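Local coordinates for protein ethylbenzene dehydrogenase alpha-subunit (Aromatoleum aromaticum, PDB 2IVF) that is the molybdenum-containing subunit of a molybdopterin oxidoreductase, carrying a pair of pterin dinucleotide cofactors and an iron-sulfur cluster, at residues Tyr655-Thr663 with Phe670-Val678. Sequence-based numbering, arbitrary orientation.
With MD1 (phosphoric acid 4-(2-amino-4-oxo-3,4,5,6,-tetrahydro-pteridin-6-yl)-2-hydroxy-3,4-dimercapto-but-3-en-yl ester guanylate ester), chain N.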
ATOM      1  N   TYR A 655      -7.294  -4.839  14.591  1.00 23.54           N
ATOM      2  CA  TYR A 655      -7.057  -6.182  14.038  1.00 23.93           C
ATOM      3  C   TYR A 655      -6.147  -6.930  14.993  1.00 23.50           C
ATOM      4  O   TYR A 655      -5.228  -6.347  15.600  1.00 24.72           O
ATOM      5  CB  TYR A 655      -6.486  -6.159  12.603  1.00 23.66           C
ATOM      6  CG  TYR A 655      -7.094  -5.072  11.751  1.00 24.26           C
ATOM      7  CD1 TYR A 655      -8.432  -4.677  11.909  1.00 23.86           C
ATOM      8  CD2 TYR A 655      -6.322  -4.393  10.824  1.00 24.93           C
ATOM      9  CE1 TYR A 655      -8.962  -3.668  11.153  1.00 23.39           C
ATOM     10  CE2 TYR A 655      -6.845  -3.383  10.075  1.00 24.40           C
ATOM     11  CZ  TYR A 655      -8.137  -3.021  10.243  1.00 25.69           C
ATOM     12  OH  TYR A 655      -8.586  -2.009   9.511  1.00 23.32           O
ATOM     13  N   TYR A 656      -6.439  -8.216  15.142  1.00 24.11           N
ATOM     14  CA  TYR A 656      -5.725  -9.131  16.062  1.00 23.14           C
ATOM     15  C   TYR A 656      -6.207  -9.017  17.489  1.00 22.98           C
ATOM     16  O   TYR A 656      -5.782  -9.801  18.358  1.00 22.64           O
ATOM     17  CB  TYR A 656      -4.216  -8.933  16.121  1.00 24.52           C
ATOM     18  CG  TYR A 656      -3.405  -8.865  14.852  1.00 23.80           C
ATOM     19  CD1 TYR A 656      -3.895  -9.320  13.623  1.00 24.39           C
ATOM     20  CD2 TYR A 656      -2.102  -8.361  14.905  1.00 22.53           C
ATOM     21  CE1 TYR A 656      -3.121  -9.231  12.470  1.00 23.53           C
ATOM     22  CE2 TYR A 656      -1.325  -8.258  13.790  1.00 23.30           C
ATOM     23  CZ  TYR A 656      -1.823  -8.719  12.554  1.00 24.97           C
ATOM     24  OH  TYR A 656      -1.042  -8.636  11.441  1.00 24.46           O
ATOM     25  N   GLU A 657      -7.087  -8.066  17.757  1.00 22.93           N
ATOM     26  CA  GLU A 657      -7.521  -7.758  19.141  1.00 23.04           C
ATOM     27  C   GLU A 657      -8.987  -8.090  19.371  1.00 22.63           C
ATOM     28  O   GLU A 657      -9.557  -7.792  20.436  1.00 24.08           O
ATOM     29  CB  GLU A 657      -7.323  -6.290  19.446  1.00 23.06           C
ATOM     30  CG  GLU A 657      -5.868  -5.824  19.434  1.00 23.18           C
ATOM     31  CD  GLU A 657      -5.720  -4.345  19.726  1.00 24.22           C
ATOM     32  OE1 GLU A 657      -6.697  -3.607  19.525  1.00 22.09           O
ATOM     33  OE2 GLU A 657      -4.616  -3.918  20.151  1.00 20.65           O
ATOM     34  N   LYS A 658      -9.595  -8.698  18.350  1.00 23.13           N
ATOM     35  CA  LYS A 658     -10.993  -9.105  18.361  1.00 22.07           C
ATOM     36  C   LYS A 658     -11.210 -10.180  17.318  1.00 22.28           C
ATOM     37  O   LYS A 658     -10.593 -10.186  16.247  1.00 22.04           O
ATOM     38  CB  LYS A 658     -11.899  -7.924  18.071  1.00 22.07           C
ATOM     39  CG  LYS A 658     -11.724  -7.331  16.690  1.00 22.63           C
ATOM     40  CD  LYS A 658     -12.383  -5.910  16.628  1.00 20.42           C
ATOM     41  CE  LYS A 658     -12.055  -5.336  15.267  1.00 20.40           C
ATOM     42  NZ  LYS A 658     -12.423  -3.893  15.146  1.00 20.24           N
ATOM     43  N   HIS A 659     -12.079 -11.132  17.627  1.00 22.13           N
ATOM     44  CA  HIS A 659     -12.349 -12.211  16.650  1.00 22.57           C
ATOM     45  C   HIS A 659     -13.065 -11.604  15.447  1.00 23.20           C
ATOM     46  O   HIS A 659     -13.951 -10.731  15.601  1.00 23.34           O
ATOM     47  CB  HIS A 659     -13.227 -13.273  17.234  1.00 22.71           C
ATOM     48  CG  HIS A 659     -12.691 -13.885  18.480  1.00 24.26           C
ATOM     49  ND1 HIS A 659     -12.905 -13.334  19.726  1.00 23.87           N
ATOM     50  CD2 HIS A 659     -11.969 -15.011  18.680  1.00 24.10           C
ATOM     51  CE1 HIS A 659     -12.320 -14.086  20.640  1.00 25.47           C
ATOM     52  NE2 HIS A 659     -11.760 -15.122  20.036  1.00 24.55           N
ATOM     53  N   GLU A 660     -12.655 -12.039  14.257  1.00 21.86           N
ATOM     54  CA  GLU A 660     -13.276 -11.584  13.017  1.00 23.34           C
ATOM     55  C   GLU A 660     -13.029 -12.561  11.898  1.00 23.76           C
ATOM     56  O   GLU A 660     -12.350 -13.572  12.056  1.00 21.81           O
ATOM     57  CB  GLU A 660     -12.708 -10.198  12.631  1.00 22.92           C
ATOM     58  CG  GLU A 660     -13.585  -9.015  12.989  1.00 25.15           C
ATOM     59  CD  GLU A 660     -14.839  -8.949  12.131  1.00 27.60           C
ATOM     60  OE1 GLU A 660     -14.968  -9.787  11.213  1.00 25.57           O
ATOM     61  OE2 GLU A 660     -15.689  -8.072  12.373  1.00 28.22           O
ATOM     62  N   MET A 661     -13.619 -12.252  10.747  1.00 24.32           N
ATOM     63  CA  MET A 661     -13.368 -13.012   9.554  1.00 26.36           C
ATOM     64  C   MET A 661     -13.226 -12.005   8.442  1.00 24.81           C
ATOM     65  O   MET A 661     -13.959 -11.017   8.439  1.00 23.61           O
ATOM     66  CB  MET A 661     -14.579 -13.845   9.268  1.00 25.60           C
ATOM     67  CG  MET A 661     -14.436 -14.830   8.204  1.00 28.38           C
ATOM     68  SD  MET A 661     -15.866 -15.944   8.357  1.00 35.98           S
ATOM     69  CE  MET A 661     -17.170 -14.801   8.062  1.00 18.42           C
ATOM     70  N   THR A 662     -12.313 -12.248   7.506  1.00 24.54           N
ATOM     71  CA  THR A 662     -12.163 -11.339   6.380  1.00 25.36           C
ATOM     72  C   THR A 662     -13.392 -11.412   5.450  1.00 25.68           C
ATOM     73  O   THR A 662     -14.276 -12.226   5.640  1.00 27.56           O
ATOM     74  CB  THR A 662     -10.913 -11.658   5.625  1.00 25.76           C
ATOM     75  OG1 THR A 662     -10.968 -13.022   5.214  1.00 27.59           O
ATOM     76  CG2 THR A 662      -9.700 -11.454   6.521  1.00 26.66           C
ATOM     77  N   THR A 663     -13.489 -10.469   4.521  1.00 26.67           N
ATOM     78  CA  THR A 663     -14.637 -10.369   3.635  1.00 26.25           C
ATOM     79  C   THR A 663     -14.127 -10.434   2.223  1.00 24.71           C
ATOM     80  O   THR A 663     -13.925  -9.404   1.573  1.00 26.33           O
ATOM     81  CB  THR A 663     -15.391  -9.043   3.829  1.00 28.00           C
ATOM     82  OG1 THR A 663     -14.502  -7.932   3.594  1.00 28.48           O
ATOM     83  CG2 THR A 663     -15.931  -8.966   5.255  1.00 27.04           C
ATOM     84  N   PHE A 670     -11.299 -16.729  -0.553  1.00 23.23           N
ATOM     85  CA  PHE A 670     -11.165 -17.513   0.680  1.00 22.86           C
ATOM     86  C   PHE A 670     -11.397 -16.595   1.835  1.00 23.67           C
ATOM     87  O   PHE A 670     -10.938 -15.419   1.814  1.00 23.24           O
ATOM     88  CB  PHE A 670      -9.763 -18.180   0.823  1.00 23.38           C
ATOM     89  CG  PHE A 670      -8.649 -17.455   0.123  1.00 22.94           C
ATOM     90  CD1 PHE A 670      -7.930 -16.449   0.755  1.00 25.81           C
ATOM     91  CD2 PHE A 670      -8.284 -17.813  -1.162  1.00 22.94           C
ATOM     92  CE1 PHE A 670      -6.914 -15.774   0.091  1.00 24.19           C
ATOM     93  CE2 PHE A 670      -7.282 -17.153  -1.850  1.00 25.65           C
ATOM     94  CZ  PHE A 670      -6.557 -16.144  -1.209  1.00 24.55           C
ATOM     95  N   PHE A 671     -12.118 -17.107   2.839  1.00 22.63           N
ATOM     96  CA  PHE A 671     -12.321 -16.380   4.092  1.00 23.12           C
ATOM     97  C   PHE A 671     -11.219 -16.733   5.051  1.00 23.04           C
ATOM     98  O   PHE A 671     -10.782 -17.891   5.120  1.00 21.41           O
ATOM     99  CB  PHE A 671     -13.615 -16.841   4.747  1.00 24.01           C
ATOM    100  CG  PHE A 671     -14.830 -16.252   4.158  1.00 22.79           C
ATOM    101  CD1 PHE A 671     -15.361 -16.743   2.983  1.00 23.39           C
ATOM    102  CD2 PHE A 671     -15.450 -15.185   4.778  1.00 27.27           C
ATOM    103  CE1 PHE A 671     -16.519 -16.193   2.439  1.00 24.37           C
ATOM    104  CE2 PHE A 671     -16.606 -14.629   4.248  1.00 25.49           C
ATOM    105  CZ  PHE A 671     -17.132 -15.146   3.074  1.00 25.90           C
ATOM    106  N   THR A 672     -10.813 -15.766   5.848  1.00 23.11           N
ATOM    107  CA  THR A 672      -9.660 -15.982   6.771  1.00 23.45           C
ATOM    108  C   THR A 672     -10.075 -15.543   8.151  1.00 23.61           C
ATOM    109  O   THR A 672     -10.793 -14.540   8.346  1.00 23.95           O
ATOM    110  CB  THR A 672      -8.405 -15.241   6.255  1.00 23.18           C
ATOM    111  OG1 THR A 672      -7.993 -15.826   5.011  1.00 25.59           O
ATOM    112  CG2 THR A 672      -7.226 -15.289   7.235  1.00 22.01           C
ATOM    113  N   PHE A 673      -9.665 -16.359   9.110  1.00 24.17           N
ATOM    114  CA  PHE A 673      -9.924 -16.160  10.525  1.00 24.10           C
ATOM    115  C   PHE A 673      -8.974 -15.162  11.170  1.00 24.21           C
ATOM    116  O   PHE A 673      -7.765 -15.150  10.911  1.00 25.34           O
ATOM    117  CB  PHE A 673      -9.799 -17.505  11.232  1.00 24.29           C
ATOM    118  CG  PHE A 673      -9.966 -17.445  12.715  1.00 23.64           C
ATOM    119  CD1 PHE A 673     -11.139 -16.983  13.272  1.00 28.28           C
ATOM    120  CD2 PHE A 673      -8.971 -17.876  13.548  1.00 25.58           C
ATOM    121  CE1 PHE A 673     -11.315 -16.948  14.693  1.00 27.10           C
ATOM    122  CE2 PHE A 673      -9.133 -17.875  14.937  1.00 26.17           C
ATOM    123  CZ  PHE A 673     -10.313 -17.407  15.507  1.00 24.78           C
ATOM    124  N   VAL A 674      -9.537 -14.290  12.004  1.00 23.41           N
ATOM    125  CA  VAL A 674      -8.745 -13.359  12.735  1.00 23.55           C
ATOM    126  C   VAL A 674      -9.021 -13.631  14.199  1.00 23.79           C
ATOM    127  O   VAL A 674     -10.124 -13.425  14.690  1.00 23.02           O
ATOM    128  CB  VAL A 674      -9.039 -11.892  12.379  1.00 23.50           C
ATOM    129  CG1 VAL A 674      -8.131 -10.960  13.219  1.00 21.72           C
ATOM    130  CG2 VAL A 674      -8.887 -11.589  10.872  1.00 24.41           C
ATOM    131  N   ASP A 675      -8.000 -14.109  14.890  1.00 24.13           N
ATOM    132  CA  ASP A 675      -8.130 -14.424  16.273  1.00 24.09           C
ATOM    133  C   ASP A 675      -8.021 -13.158  17.124  1.00 24.28           C
ATOM    134  O   ASP A 675      -7.500 -12.124  16.696  1.00 24.32           O
ATOM    135  CB  ASP A 675      -7.057 -15.445  16.710  1.00 23.92           C
ATOM    136  CG  ASP A 675      -7.506 -16.328  17.873  1.00 25.36           C
ATOM    137  OD1 ASP A 675      -8.560 -16.097  18.514  1.00 21.53           O
ATOM    138  OD2 ASP A 675      -6.759 -17.284  18.181  1.00 26.08           O
ATOM    139  N   ARG A 676      -8.493 -13.282  18.346  1.00 24.12           N
ATOM    140  CA  ARG A 676      -8.150 -12.329  19.379  1.00 24.61           C
ATOM    141  C   ARG A 676      -6.781 -12.783  19.965  1.00 24.26           C
ATOM    142  O   ARG A 676      -6.728 -13.557  20.898  1.00 23.73           O
ATOM    143  CB  ARG A 676      -9.272 -12.297  20.403  1.00 23.98           C
ATOM    144  CG  ARG A 676      -9.136 -11.234  21.486  1.00 25.30           C
ATOM    145  CD  ARG A 676     -10.313 -11.343  22.443  1.00 27.46           C
ATOM    146  NE  ARG A 676     -10.375 -10.283  23.439  1.00 29.68           N
ATOM    147  CZ  ARG A 676      -9.812 -10.329  24.656  1.00 30.84           C
ATOM    148  NH1 ARG A 676      -9.082 -11.367  25.044  1.00 30.97           N
ATOM    149  NH2 ARG A 676      -9.967  -9.318  25.482  1.00 30.76           N
ATOM    150  N   SER A 677      -5.687 -12.294  19.398  1.00 24.06           N
ATOM    151  CA  SER A 677      -4.330 -12.670  19.821  1.00 24.88           C
ATOM    152  C   SER A 677      -3.961 -12.037  21.140  1.00 23.78           C
ATOM    153  O   SER A 677      -3.345 -12.669  21.965  1.00 23.71           O
ATOM    154  CB  SER A 677      -3.287 -12.279  18.768  1.00 25.50           C
ATOM    155  OG  SER A 677      -3.409 -13.065  17.612  1.00 27.11           O
ATOM    156  N   VAL A 678      -4.418 -10.814  21.350  1.00 23.59           N
ATOM    157  CA  VAL A 678      -4.148 -10.044  22.561  1.00 24.70           C
ATOM    158  C   VAL A 678      -5.405  -9.258  22.888  1.00 24.03           C
ATOM    159  O   VAL A 678      -6.228  -9.031  21.989  1.00 25.66           O
ATOM    160  CB  VAL A 678      -2.992  -9.051  22.331  1.00 24.04           C
ATOM    161  CG1 VAL A 678      -1.658  -9.790  22.079  1.00 23.64           C
ATOM    162  CG2 VAL A 678      -3.348  -8.137  21.176  1.00 24.84           C
TER
HETATM  163  PB  MD1 N1987     -13.162   5.535   4.293  1.00 16.59           P
HETATM  164  O3B MD1 N1987     -11.653   5.338   4.727  1.00 15.03           O
HETATM  165  O1B MD1 N1987     -13.851   4.237   4.513  1.00 15.52           O
HETATM  166  O2B MD1 N1987     -13.726   6.825   4.748  1.00 15.68           O
HETATM  167  O3A MD1 N1987     -13.004   5.708   2.724  1.00 16.15           O
HETATM  168  C10 MD1 N1987     -13.037   4.594   1.806  1.00 17.02           C
HETATM  169  C11 MD1 N1987     -12.669   5.213   0.467  1.00 17.07           C
HETATM  170  O11 MD1 N1987     -11.211   5.369   0.546  1.00 18.30           O
HETATM  171  C12 MD1 N1987     -12.985   4.260  -0.655  1.00 17.74           C
HETATM  172  S12 MD1 N1987     -13.273   2.597  -0.373  1.00 18.07           S
HETATM  173  C13 MD1 N1987     -12.985   4.675  -1.962  1.00 16.61           C
HETATM  174  S13 MD1 N1987     -13.282   3.621  -3.246  1.00 15.35           S
HETATM  175  C14 MD1 N1987     -12.754   6.086  -2.351  1.00 17.48           C
HETATM  176  N15 MD1 N1987     -11.643   6.388  -3.188  1.00 15.70           N
HETATM  177  C16 MD1 N1987     -11.301   7.684  -3.478  1.00 15.37           C
HETATM  178  C15 MD1 N1987     -10.286   7.882  -4.395  1.00 17.69           C
HETATM  179  O14 MD1 N1987      -9.703   6.914  -4.954  1.00 14.42           O
HETATM  180  N17 MD1 N1987      -9.933   9.180  -4.582  1.00 16.59           N
HETATM  181  C17 MD1 N1987     -10.604  10.227  -3.949  1.00 16.80           C
HETATM  182  N16 MD1 N1987     -10.190  11.454  -4.229  1.00 15.57           N
HETATM  183  N18 MD1 N1987     -11.618   9.995  -3.100  1.00 14.92           N
HETATM  184  C20 MD1 N1987     -11.969   8.748  -2.870  1.00 16.65           C
HETATM  185  N8  MD1 N1987     -13.028   8.510  -2.052  1.00 14.77           N
HETATM  186  C7  MD1 N1987     -13.479   7.206  -1.647  1.00 16.37           C
HETATM  187  PA  MD1 N1987     -10.771   5.925   5.938  1.00 15.83           P
HETATM  188  O1A MD1 N1987      -9.667   4.935   6.123  1.00 15.08           O
HETATM  189  O2A MD1 N1987     -10.386   7.311   5.588  1.00 17.48           O
HETATM  190  O5' MD1 N1987     -11.709   5.954   7.209  1.00 17.74           O
HETATM  191  C5' MD1 N1987     -12.037   4.692   7.779  1.00 16.74           C
HETATM  192  C4' MD1 N1987     -11.784   4.725   9.230  1.00 14.91           C
HETATM  193  O4' MD1 N1987     -11.987   3.377   9.636  1.00 17.51           O
HETATM  194  C1' MD1 N1987     -11.129   3.215  10.766  1.00 16.62           C
HETATM  195  N9  MD1 N1987     -10.847   1.816  11.117  1.00 17.49           N
HETATM  196  C4  MD1 N1987     -11.399   1.204  12.154  1.00 17.93           C
HETATM  197  N3  MD1 N1987     -12.301   1.669  13.050  1.00 16.65           N
HETATM  198  C2  MD1 N1987     -12.746   0.875  14.025  1.00 16.66           C
HETATM  199  N2  MD1 N1987     -13.664   1.327  14.921  1.00 16.03           N
HETATM  200  N1  MD1 N1987     -12.198  -0.388  14.136  1.00 18.55           N
HETATM  201  C6  MD1 N1987     -11.279  -0.920  13.264  1.00 15.70           C
HETATM  202  O6  MD1 N1987     -10.909  -2.085  13.413  1.00 16.51           O
HETATM  203  C5  MD1 N1987     -10.860  -0.092  12.211  1.00 17.73           C
HETATM  204  N7  MD1 N1987      -9.996  -0.215  11.210  1.00 15.71           N
HETATM  205  C8  MD1 N1987     -10.007   0.946  10.548  1.00 16.68           C
HETATM  206  C2' MD1 N1987      -9.831   3.910  10.367  1.00 17.27           C
HETATM  207  O2' MD1 N1987      -9.032   4.340  11.496  1.00 18.21           O
HETATM  208  C3' MD1 N1987     -10.308   5.064   9.473  1.00 16.04           C
HETATM  209  O3' MD1 N1987     -10.202   6.350  10.139  1.00 15.84           O
HETATM  210  O   HOH W   1     -11.852  -8.209  21.842  1.00 16.75           O
HETATM  211  O   HOH W   2      -9.914 -17.467  20.324  1.00 38.75           O
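E660 and V674 form a hydrogen-bonded antiparallel pair, with E660 N to V674 O and V674 N to E660 O both at 2.9 Å. The first bond uses a lone pair of its carbonyl; in the second the donor stands above the carbonyl plane. T662 N extends the ladder to T672 O. The return bond is made by a side chain: T672 N donates to T662 OG1 at 2.8 Å. OG1 gets there because it sits between its own N and carbonyl carbon (chi1 57°).

R676 can be followed outward. R676 CB lies over one face of the H659 ring, 3.8 Å from the centroid, as a CH-pi contact. R676 CG passes E657 O at 3.6 Å. CD touches H659 CE1. NE donates to a water that in turn donates to E657 O. A second water, in the plane of the H659 ring, joins H659 NE2 to D675 OD1. The D675 carboxylate has its strongest polar partner in N78.

M661 runs across F671. M661 CG meets F671 CD2 at the ring edge, 3.6 Å away, and SD makes an oblique Met-aromatic contact. Helices 736-749 and 759-765 also pack on M661.

At the corner, K658 NZ reaches MD1 O6 at 2.9 Å. It also bonds to A653 O and forms a salt bridge with E687. The arrangement is a beta hairpin, extended by strand 767-769, whose first arm leads from the guanine end of the MD1 pocket.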